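Interphotoreceptor retinoid-binding protein (Xenopus laevis, PDB 1J7X) probably binds retinoids and carries them through the interphotoreceptor matrix, which fills the space between the photoreceptors and the retinal pigment epithelium. Local coordinates at residues Val130-Glu135 / Val194-Pro198; Val205-His211 / Arg229-Glu235; Leu241-Lys245 / Thr257-Phe263. All coordinates share one frame; numbering follows the deposited sequence.

Interaction 1: Val130-Glu135 / Val194-Pro198; sequences VNTVWE and VLGKP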
loop_
_atom_site.group_PDB
_atom_site.type_symbol
_atom_site.label_atom_id
_atom_site.label_comp_id
_atom_site.label_asym_id
_atom_site.label_seq_id
_atom_site.Cartn_x
_atom_site.Cartn_y
_atom_site.Cartn_z
ATOM N N VAL A 130 9.100 15.096 -16.162
ATOM C CA VAL A 130 10.368 14.842 -16.840
ATOM C C VAL A 130 11.470 15.818 -16.439
ATOM O O VAL A 130 12.653 15.428 -16.231
ATOM C CB VAL A 130 10.212 14.896 -18.370
ATOM C CG1 VAL A 130 11.559 14.880 -19.043
ATOM C CG2 VAL A 130 9.332 13.750 -18.890
ATOM N N ASN A 131 11.103 17.106 -16.384
ATOM C CA ASN A 131 12.043 18.160 -16.082
ATOM C C ASN A 131 12.374 18.187 -14.579
ATOM O O ASN A 131 13.493 18.417 -14.189
ATOM C CB ASN A 131 11.419 19.529 -16.445
ATOM C CG ASN A 131 11.219 19.682 -17.926
ATOM O OD1 ASN A 131 12.058 19.205 -18.695
ATOM N ND2 ASN A 131 10.120 20.355 -18.339
ATOM N N THR A 132 11.374 17.960 -13.716
ATOM C CA THR A 132 11.634 18.058 -12.265
ATOM C C THR A 132 12.350 16.831 -11.689
ATOM O O THR A 132 13.223 16.937 -10.820
ATOM C CB THR A 132 10.334 18.288 -11.607
ATOM O OG1 THR A 132 9.748 19.486 -12.141
ATOM C CG2 THR A 132 10.403 18.546 -10.058
ATOM N N VAL A 133 12.020 15.690 -12.179
ATOM C CA VAL A 133 12.501 14.452 -11.535
ATOM C C VAL A 133 13.420 13.658 -12.409
ATOM O O VAL A 133 14.562 13.581 -12.126
ATOM C CB VAL A 133 11.340 13.571 -11.115
ATOM C CG1 VAL A 133 11.859 12.252 -10.462
ATOM C CG2 VAL A 133 10.464 14.305 -10.208
ATOM N N TRP A 134 12.926 13.088 -13.513
ATOM C CA TRP A 134 13.626 12.122 -14.274
ATOM C C TRP A 134 14.965 12.596 -14.874
ATOM O O TRP A 134 15.937 11.891 -14.801
ATOM C CB TRP A 134 12.703 11.470 -15.322
ATOM C CG TRP A 134 11.428 10.941 -14.639
ATOM C CD1 TRP A 134 10.176 11.317 -14.898
ATOM C CD2 TRP A 134 11.354 10.007 -13.555
ATOM N NE1 TRP A 134 9.297 10.680 -14.038
ATOM C CE2 TRP A 134 10.014 9.837 -13.234
ATOM C CE3 TRP A 134 12.325 9.288 -12.821
ATOM C CZ2 TRP A 134 9.617 9.046 -12.173
ATOM C CZ3 TRP A 134 11.925 8.412 -11.841
ATOM C CH2 TRP A 134 10.568 8.335 -11.525
ATOM N N GLU A 135 14.955 13.798 -15.409
ATOM C CA GLU A 135 16.205 14.342 -16.000
ATOM C C GLU A 135 17.209 14.684 -14.937
ATOM O O GLU A 135 18.313 14.190 -15.030
ATOM C CB GLU A 135 15.907 15.530 -16.902
ATOM C CG GLU A 135 17.302 16.180 -17.359
ATOM C CD GLU A 135 18.259 15.271 -18.120
ATOM O OE1 GLU A 135 17.840 14.334 -18.815
ATOM O OE2 GLU A 135 19.541 15.539 -18.055
ATOM N N VAL A 194 7.657 4.545 -20.733
ATOM C CA VAL A 194 7.343 5.647 -19.848
ATOM C C VAL A 194 7.711 6.990 -20.546
ATOM O O VAL A 194 8.506 6.983 -21.525
ATOM C CB VAL A 194 8.155 5.541 -18.505
ATOM C CG1 VAL A 194 7.687 4.173 -17.785
ATOM C CG2 VAL A 194 9.626 5.655 -18.692
ATOM N N LEU A 195 7.265 8.086 -19.985
ATOM C CA LEU A 195 7.604 9.381 -20.562
ATOM C C LEU A 195 8.836 9.866 -19.744
ATOM O O LEU A 195 8.750 10.093 -18.518
ATOM C CB LEU A 195 6.416 10.339 -20.439
ATOM C CG LEU A 195 6.609 11.628 -21.203
ATOM C CD1 LEU A 195 6.472 11.326 -22.651
ATOM C CD2 LEU A 195 5.745 12.713 -20.839
ATOM N N GLY A 196 9.871 10.188 -20.465
ATOM C CA GLY A 196 11.056 10.699 -19.775
ATOM C C GLY A 196 11.971 9.529 -19.513
ATOM O O GLY A 196 11.619 8.403 -19.841
ATOM N N LYS A 197 13.179 9.800 -19.037
ATOM C CA LYS A 197 14.210 8.766 -18.903
ATOM C C LYS A 197 13.980 7.904 -17.687
ATOM O O LYS A 197 13.828 8.387 -16.574
ATOM C CB LYS A 197 15.559 9.412 -18.700
ATOM C CG LYS A 197 16.092 10.132 -19.966
ATOM C CD LYS A 197 17.295 10.972 -19.646
ATOM C CE LYS A 197 17.793 11.686 -20.864
ATOM N NZ LYS A 197 18.762 12.746 -20.405
ATOM N N PRO A 198 13.850 6.605 -17.873
ATOM C CA PRO A 198 13.724 5.734 -16.705
ATOM C C PRO A 198 15.037 5.783 -15.936
ATOM O O PRO A 198 16.121 6.079 -16.486
ATOM C CB PRO A 198 13.456 4.330 -17.332
ATOM C CG PRO A 198 13.806 4.409 -18.634
ATOM C CD PRO A 198 13.587 5.850 -19.108
HETATM O O HOH W 1 15.756 9.032 -14.591
#

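Interaction 2: Val205-His211 / Arg229-Glu235; sequences VYVLTSH and RATIIGE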
loop_
_atom_site.group_PDB
_atom_site.type_symbol
_atom_site.label_atom_id
_atom_site.label_comp_id
_atom_site.label_asym_id
_atom_site.label_seq_id
_atom_site.Cartn_x
_atom_site.Cartn_y
_atom_site.Cartn_z
ATOM N N VAL A 205 18.686 1.967 -5.210
ATOM C CA VAL A 205 17.512 2.660 -4.821
ATOM C C VAL A 205 17.163 2.331 -3.346
ATOM O O VAL A 205 17.141 1.144 -2.948
ATOM C CB VAL A 205 16.310 2.355 -5.706
ATOM C CG1 VAL A 205 15.103 3.198 -5.229
ATOM C CG2 VAL A 205 16.596 2.651 -7.187
ATOM N N TYR A 206 16.988 3.356 -2.582
ATOM C CA TYR A 206 16.675 3.305 -1.160
ATOM C C TYR A 206 15.404 4.071 -0.822
ATOM O O TYR A 206 15.312 5.247 -1.118
ATOM C CB TYR A 206 17.843 3.824 -0.390
ATOM C CG TYR A 206 19.101 3.066 -0.724
ATOM C CD1 TYR A 206 19.868 3.411 -1.829
ATOM C CD2 TYR A 206 19.487 1.926 0.010
ATOM C CE1 TYR A 206 21.004 2.686 -2.217
ATOM C CE2 TYR A 206 20.601 1.257 -0.299
ATOM C CZ TYR A 206 21.362 1.598 -1.454
ATOM O OH TYR A 206 22.453 0.804 -1.772
ATOM N N VAL A 207 14.357 3.375 -0.293
ATOM C CA VAL A 207 13.074 3.979 0.016
ATOM C C VAL A 207 12.911 4.172 1.478
ATOM O O VAL A 207 13.095 3.228 2.242
ATOM C CB VAL A 207 11.937 3.111 -0.496
ATOM C CG1 VAL A 207 10.653 3.765 -0.242
ATOM C CG2 VAL A 207 12.123 2.873 -1.988
ATOM N N LEU A 208 12.688 5.389 1.909
ATOM C CA LEU A 208 12.542 5.759 3.298
ATOM C C LEU A 208 11.088 5.692 3.679
ATOM O O LEU A 208 10.216 6.302 3.029
ATOM C CB LEU A 208 13.094 7.165 3.580
ATOM C CG LEU A 208 14.502 7.482 3.072
ATOM C CD1 LEU A 208 14.911 8.828 3.663
ATOM C CD2 LEU A 208 15.493 6.453 3.344
ATOM N N THR A 209 10.781 5.035 4.822
ATOM C CA THR A 209 9.429 4.945 5.288
ATOM C C THR A 209 9.246 5.348 6.734
ATOM O O THR A 209 10.204 5.286 7.505
ATOM C CB THR A 209 8.904 3.456 5.185
ATOM O OG1 THR A 209 9.787 2.653 6.017
ATOM C CG2 THR A 209 8.922 2.991 3.715
ATOM N N SER A 210 8.040 5.716 7.079
ATOM C CA SER A 210 7.612 6.054 8.447
ATOM C C SER A 210 6.279 5.382 8.748
ATOM O O SER A 210 5.565 4.917 7.854
ATOM C CB SER A 210 7.430 7.587 8.701
ATOM O OG SER A 210 6.289 8.135 8.153
ATOM N N HIS A 211 5.864 5.475 10.038
ATOM C CA HIS A 211 4.576 5.020 10.447
ATOM C C HIS A 211 3.457 5.787 9.805
ATOM O O HIS A 211 2.330 5.346 9.849
ATOM C CB HIS A 211 4.417 5.108 11.948
ATOM C CG HIS A 211 4.461 6.522 12.480
ATOM N ND1 HIS A 211 3.313 7.238 12.781
ATOM C CD2 HIS A 211 5.498 7.320 12.819
ATOM C CE1 HIS A 211 3.654 8.443 13.204
ATOM N NE2 HIS A 211 4.967 8.528 13.208
ATOM N N ARG A 229 14.031 -4.526 -5.872
ATOM C CA ARG A 229 14.577 -3.401 -6.595
ATOM C C ARG A 229 15.223 -2.434 -5.644
ATOM O O ARG A 229 16.188 -1.738 -5.993
ATOM C CB ARG A 229 13.448 -2.769 -7.433
ATOM C CG ARG A 229 13.900 -1.446 -8.172
ATOM C CD ARG A 229 15.001 -1.854 -9.278
ATOM N NE ARG A 229 16.267 -1.605 -8.690
ATOM C CZ ARG A 229 17.030 -0.558 -8.932
ATOM N NH1 ARG A 229 16.779 0.303 -9.918
ATOM N NH2 ARG A 229 18.083 -0.410 -8.206
ATOM N N ALA A 230 14.601 -2.171 -4.468
ATOM C CA ALA A 230 15.192 -1.296 -3.535
ATOM C C ALA A 230 15.263 -1.847 -2.105
ATOM O O ALA A 230 14.549 -2.765 -1.754
ATOM C CB ALA A 230 14.355 -0.035 -3.537
ATOM N N THR A 231 16.055 -1.194 -1.314
ATOM C CA THR A 231 16.162 -1.447 0.105
ATOM C C THR A 231 15.210 -0.465 0.812
ATOM O O THR A 231 15.235 0.745 0.536
ATOM C CB THR A 231 17.583 -1.243 0.565
ATOM O OG1 THR A 231 18.498 -2.101 -0.133
ATOM C CG2 THR A 231 17.724 -1.521 2.051
ATOM N N ILE A 232 14.328 -0.995 1.688
ATOM C CA ILE A 232 13.411 -0.178 2.408
ATOM C C ILE A 232 14.029 0.153 3.777
ATOM O O ILE A 232 14.451 -0.729 4.541
ATOM C CB ILE A 232 12.096 -0.936 2.638
ATOM C CG1 ILE A 232 11.583 -1.554 1.332
ATOM C CG2 ILE A 232 11.025 -0.081 3.176
ATOM C CD1 ILE A 232 11.499 -0.445 0.184
ATOM N N ILE A 233 13.979 1.415 4.158
ATOM C CA ILE A 233 14.615 1.905 5.413
ATOM C C ILE A 233 13.682 2.800 6.193
ATOM O O ILE A 233 13.101 3.755 5.654
ATOM C CB ILE A 233 15.912 2.668 5.076
ATOM C CG1 ILE A 233 16.768 1.798 4.213
ATOM C CG2 ILE A 233 16.609 3.192 6.377
ATOM C CD1 ILE A 233 17.963 2.602 3.647
ATOM N N GLY A 234 13.510 2.476 7.502
ATOM C CA GLY A 234 12.719 3.352 8.330
ATOM C C GLY A 234 11.804 2.567 9.243
ATOM O O GLY A 234 12.249 1.571 9.782
ATOM N N GLU A 235 10.612 3.099 9.461
ATOM C CA GLU A 235 9.655 2.494 10.371
ATOM C C GLU A 235 8.679 1.562 9.619
ATOM O O GLU A 235 8.389 1.721 8.448
ATOM C CB GLU A 235 8.883 3.529 11.096
ATOM C CG GLU A 235 9.778 4.508 11.883
ATOM C CD GLU A 235 9.033 5.688 12.402
ATOM O OE1 GLU A 235 7.925 6.054 11.886
ATOM O OE2 GLU A 235 9.605 6.409 13.285
HETATM O O HOH W 2 18.764 -1.025 -5.278
HETATM O O HOH W 3 19.202 -1.667 -2.638
#

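Interaction 3: Leu241-Lys245 / Thr257-Phe263; sequences LMHSK and TVPIINF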
loop_
_atom_site.group_PDB
_atom_site.type_symbol
_atom_site.label_atom_id
_atom_site.label_comp_id
_atom_site.label_asym_id
_atom_site.label_seq_id
_atom_site.Cartn_x
_atom_site.Cartn_y
_atom_site.Cartn_z
ATOM N N LEU A 241 -4.219 0.048 3.818
ATOM C CA LEU A 241 -4.301 -0.250 2.381
ATOM C C LEU A 241 -5.793 -0.246 1.987
ATOM O O LEU A 241 -6.667 -0.443 2.838
ATOM C CB LEU A 241 -3.750 -1.622 2.074
ATOM C CG LEU A 241 -2.268 -1.837 2.323
ATOM C CD1 LEU A 241 -1.810 -3.259 1.979
ATOM C CD2 LEU A 241 -1.424 -0.900 1.451
HETATM N N MSE A 242 -6.081 -0.070 0.706
HETATM C CA MSE A 242 -7.475 0.022 0.268
HETATM C C MSE A 242 -7.929 -1.359 -0.211
HETATM O O MSE A 242 -8.428 -1.515 -1.334
HETATM C CB MSE A 242 -7.578 1.049 -0.861
HETATM C CG MSE A 242 -7.277 2.418 -0.469
HETATM SE SE MSE A 242 -7.704 3.643 -1.867
HETATM C CE MSE A 242 -9.454 3.295 -1.963
ATOM N N HIS A 243 -7.751 -2.394 0.624
ATOM C CA HIS A 243 -8.143 -3.748 0.279
ATOM C C HIS A 243 -9.372 -4.248 1.040
ATOM O O HIS A 243 -9.757 -5.385 0.866
ATOM C CB HIS A 243 -6.966 -4.705 0.519
ATOM C CG HIS A 243 -5.752 -4.369 -0.288
ATOM N ND1 HIS A 243 -4.510 -4.890 0.003
ATOM C CD2 HIS A 243 -5.582 -3.571 -1.369
ATOM C CE1 HIS A 243 -3.633 -4.486 -0.901
ATOM N NE2 HIS A 243 -4.245 -3.643 -1.715
ATOM N N SER A 244 -9.950 -3.525 1.892
ATOM C CA SER A 244 -11.107 -3.967 2.700
ATOM C C SER A 244 -12.294 -3.051 2.581
ATOM O O SER A 244 -12.210 -1.937 2.040
ATOM C CB SER A 244 -10.723 -4.056 4.143
ATOM O OG SER A 244 -9.476 -4.776 4.350
ATOM N N LYS A 245 -13.417 -3.509 3.125
ATOM C CA LYS A 245 -14.658 -2.709 3.210
ATOM C C LYS A 245 -15.244 -2.983 4.595
ATOM O O LYS A 245 -15.013 -4.059 5.199
ATOM C CB LYS A 245 -15.625 -3.143 2.107
ATOM C CG LYS A 245 -15.157 -2.759 0.702
ATOM C CD LYS A 245 -16.250 -2.917 -0.383
ATOM C CE LYS A 245 -15.972 -2.098 -1.671
ATOM N NZ LYS A 245 -17.118 -2.153 -2.695
ATOM N N THR A 257 -14.788 -5.243 9.475
ATOM C CA THR A 257 -13.977 -4.899 8.344
ATOM C C THR A 257 -13.493 -6.125 7.750
ATOM O O THR A 257 -12.975 -7.024 8.456
ATOM C CB THR A 257 -12.690 -4.068 8.752
ATOM O OG1 THR A 257 -13.079 -2.902 9.422
ATOM C CG2 THR A 257 -11.906 -3.640 7.505
ATOM N N VAL A 258 -13.799 -6.241 6.481
ATOM C CA VAL A 258 -13.489 -7.432 5.717
ATOM C C VAL A 258 -12.616 -7.209 4.510
ATOM O O VAL A 258 -12.913 -6.358 3.661
ATOM C CB VAL A 258 -14.821 -8.116 5.244
ATOM C CG1 VAL A 258 -14.507 -9.351 4.480
ATOM C CG2 VAL A 258 -15.694 -8.404 6.424
ATOM N N PRO A 259 -11.487 -7.924 4.409
ATOM C CA PRO A 259 -10.679 -7.749 3.224
ATOM C C PRO A 259 -11.367 -8.348 2.040
ATOM O O PRO A 259 -11.735 -9.464 2.139
ATOM C CB PRO A 259 -9.389 -8.487 3.564
ATOM C CG PRO A 259 -9.863 -9.565 4.548
ATOM C CD PRO A 259 -10.852 -8.850 5.365
ATOM N N ILE A 260 -11.664 -7.558 1.018
ATOM C CA ILE A 260 -12.333 -8.060 -0.175
ATOM C C ILE A 260 -11.338 -8.315 -1.275
ATOM O O ILE A 260 -11.644 -8.914 -2.279
ATOM C CB ILE A 260 -13.371 -7.071 -0.668
ATOM C CG1 ILE A 260 -12.641 -5.760 -1.139
ATOM C CG2 ILE A 260 -14.415 -6.711 0.405
ATOM C CD1 ILE A 260 -13.566 -4.771 -1.829
ATOM N N ILE A 261 -10.080 -7.917 -1.087
ATOM C CA ILE A 261 -9.112 -8.131 -2.095
ATOM C C ILE A 261 -7.905 -8.798 -1.566
ATOM O O ILE A 261 -7.409 -8.419 -0.456
ATOM C CB ILE A 261 -8.694 -6.700 -2.608
ATOM C CG1 ILE A 261 -9.737 -6.138 -3.542
ATOM C CG2 ILE A 261 -7.366 -6.758 -3.295
ATOM C CD1 ILE A 261 -9.622 -4.677 -3.835
ATOM N N ASN A 262 -7.311 -9.682 -2.321
ATOM C CA ASN A 262 -6.057 -10.299 -1.949
ATOM C C ASN A 262 -5.029 -9.746 -2.902
ATOM O O ASN A 262 -5.348 -9.511 -4.110
ATOM C CB ASN A 262 -6.112 -11.865 -2.020
ATOM C CG ASN A 262 -6.406 -12.476 -0.646
ATOM O OD1 ASN A 262 -6.159 -11.794 0.408
ATOM N ND2 ASN A 262 -7.078 -13.592 -0.615
ATOM N N PHE A 263 -3.840 -9.510 -2.371
ATOM C CA PHE A 263 -2.761 -8.916 -3.097
ATOM C C PHE A 263 -1.613 -9.901 -3.128
ATOM O O PHE A 263 -0.966 -10.216 -2.095
ATOM C CB PHE A 263 -2.357 -7.595 -2.413
ATOM C CG PHE A 263 -1.270 -6.813 -3.099
ATOM C CD1 PHE A 263 0.075 -7.275 -3.101
ATOM C CD2 PHE A 263 -1.550 -5.566 -3.600
ATOM C CE1 PHE A 263 1.048 -6.390 -3.532
ATOM C CE2 PHE A 263 -0.595 -4.745 -4.189
ATOM C CZ PHE A 263 0.740 -5.144 -4.102
#

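Interaction 1: Val130-Glu135 / Val194-Pro198
V130, W134 and E135 on one side of a helix meet the loop residues L195, G196 and K197. V130 points one methyl at the loop. Its CG2 comes down on the backbone of G196, 3.6 Å from G196 CA. The same methyl also reaches L195, whose CG lies 4.2 Å from V130 CG2. G196 has a positive phi of 94°. A side chain there would run into V130 CG2 and into the L195 carbonyl oxygen, so the bare backbone is what lets the valine come close.

W134 touches the loop with its CB, 3.5 Å from K197 O. With CG anti to its own carbonyl carbon (chi1 -52°), the ring is carried obliquely past the carbonyl oxygens of L195 and K197. V133 CG1 lies over the centre of one ring face, 3.8 Å above the plane. The ring also stacks with Y164, whose OH is hydrogen-bonded to L195 O. A water joins the two backbones. It donates to W134 O at 2.9 Å and to K197 O at 2.8 Å.

At the outer edge E135 and K197 run side by side and point the same way. The lysine is extended, and the glutamate bends at chi2 (59°) to bring OE1 to the ammonium group. They form a salt bridge. The modelled 2.4 Å between E135 OE1 and K197 NZ is very short, so its exact length is doubtful.

The helix has a wide turn here, with E135 N bonded to V130 O at 2.9 Å. This is a pi-type turn near the end of helix 119-137, and the surface loop between strands 186-189 and 204-209 packs across it.

Interaction 2: Val205-His211 / Arg229-Glu235
A230 is the small bump that fits between two valines. Its CB lies 3.7 Å from V205 CG1 and 4.0 Å from V207 CG2. It also presses on the backbone, 3.1 Å from V205 O. Next along, I232 curls back (chi1 -49°, chi2 -53°) and sets its CD1 3.6 Å from V207 CB. On the other face, the Y206 ring fits against T231 and I233, with CD2 3.7 Å from T231 CB. L208 CD2 lies beside I233 CB. Near the start of strand 204-209, V205 CG2 sits over one face of the R229 guanidinium.

T209 uses both branches. Its CG2 meets I232 CG2 at 3.8 Å, and its OG1 donates to E235 O at 3.0 Å. A valine in its place would probably leave the E235 carbonyl without that bond. Parallel backbone bonds join the strands, among them I233 N to V207 O at 2.8 Å.

The two strands are neighbours in a mixed sheet and belong to a beta-alpha-beta unit. Helix 216-226, which links them, covers the face with A230 and I232. Helix 287-296 covers the face with Y206 and I233. Strand 142-146 pairs with the far edge of strand 204-209.

Interaction 3: Leu241-Lys245 / Thr257-Phe263
M242, a selenomethionine, meets I261 CD1 through its backbone O. It is the centre of an inverse gamma turn just before the strand.

H243 makes the widest contact. Its ring lies between two aliphatic groups: L241 CB is over the centre of one face, and I261 CG2 is over the opposite one. CE1 of the ring comes within 3.6 Å of F263 CD2. The two rings are nearly parallel (28°) but slid apart, so they barely overlap. The carbonyl oxygen of H243 is gripped twice, by I260 N at 2.9 Å and by I261 N at 3.2 Å. Both N-H groups turn to this one oxygen, consistent with a classic beta bulge where strand 254-265 is interrupted.

S244 and P259 form a non-hydrogen-bonded antiparallel pair. S244 CB touches T257 CG2 at 3.6 Å, and its OG lies near P259 CA.

K245 and V258 form the hydrogen-bonded pair that follows. K245 N bonds to V258 O at 2.9 Å, and V258 N to K245 O at 2.8 Å, nearly straight at 177°. The extended side chain of K245 passes obliquely across I260, with CD 3.6 Å from I260 CD1.

No charges pair across this hairpin. K245 NZ bonds to Q181 and H243 NE2, weakly, to E219. The pairing therefore depends on backbone bonds and carbon contacts, while the polar ends tie the hairpin to neighbouring parts of the chain.

How the interactions relate
Interaction 2 is the core contact, interaction 3 is partly buried and interaction 1 is at the surface. None touches another; the centres of interactions 1 and 3 are about 33 Å apart. Interactions 2 and 3 both join strands, but in different sheets: a regular parallel pair in one, an antiparallel hairpin with an interrupted strand in the other. Strand 231-234 is followed in the chain by strand 244-248, and helix 216-226 packs against residues of both contacts. Interaction 1 instead ties a helix to an irregular loop that leads into strand 204-209. Only there does a salt bridge cross the contact. Interactions 2 and 3 rely mainly on direct backbone bonds and apolar side chains.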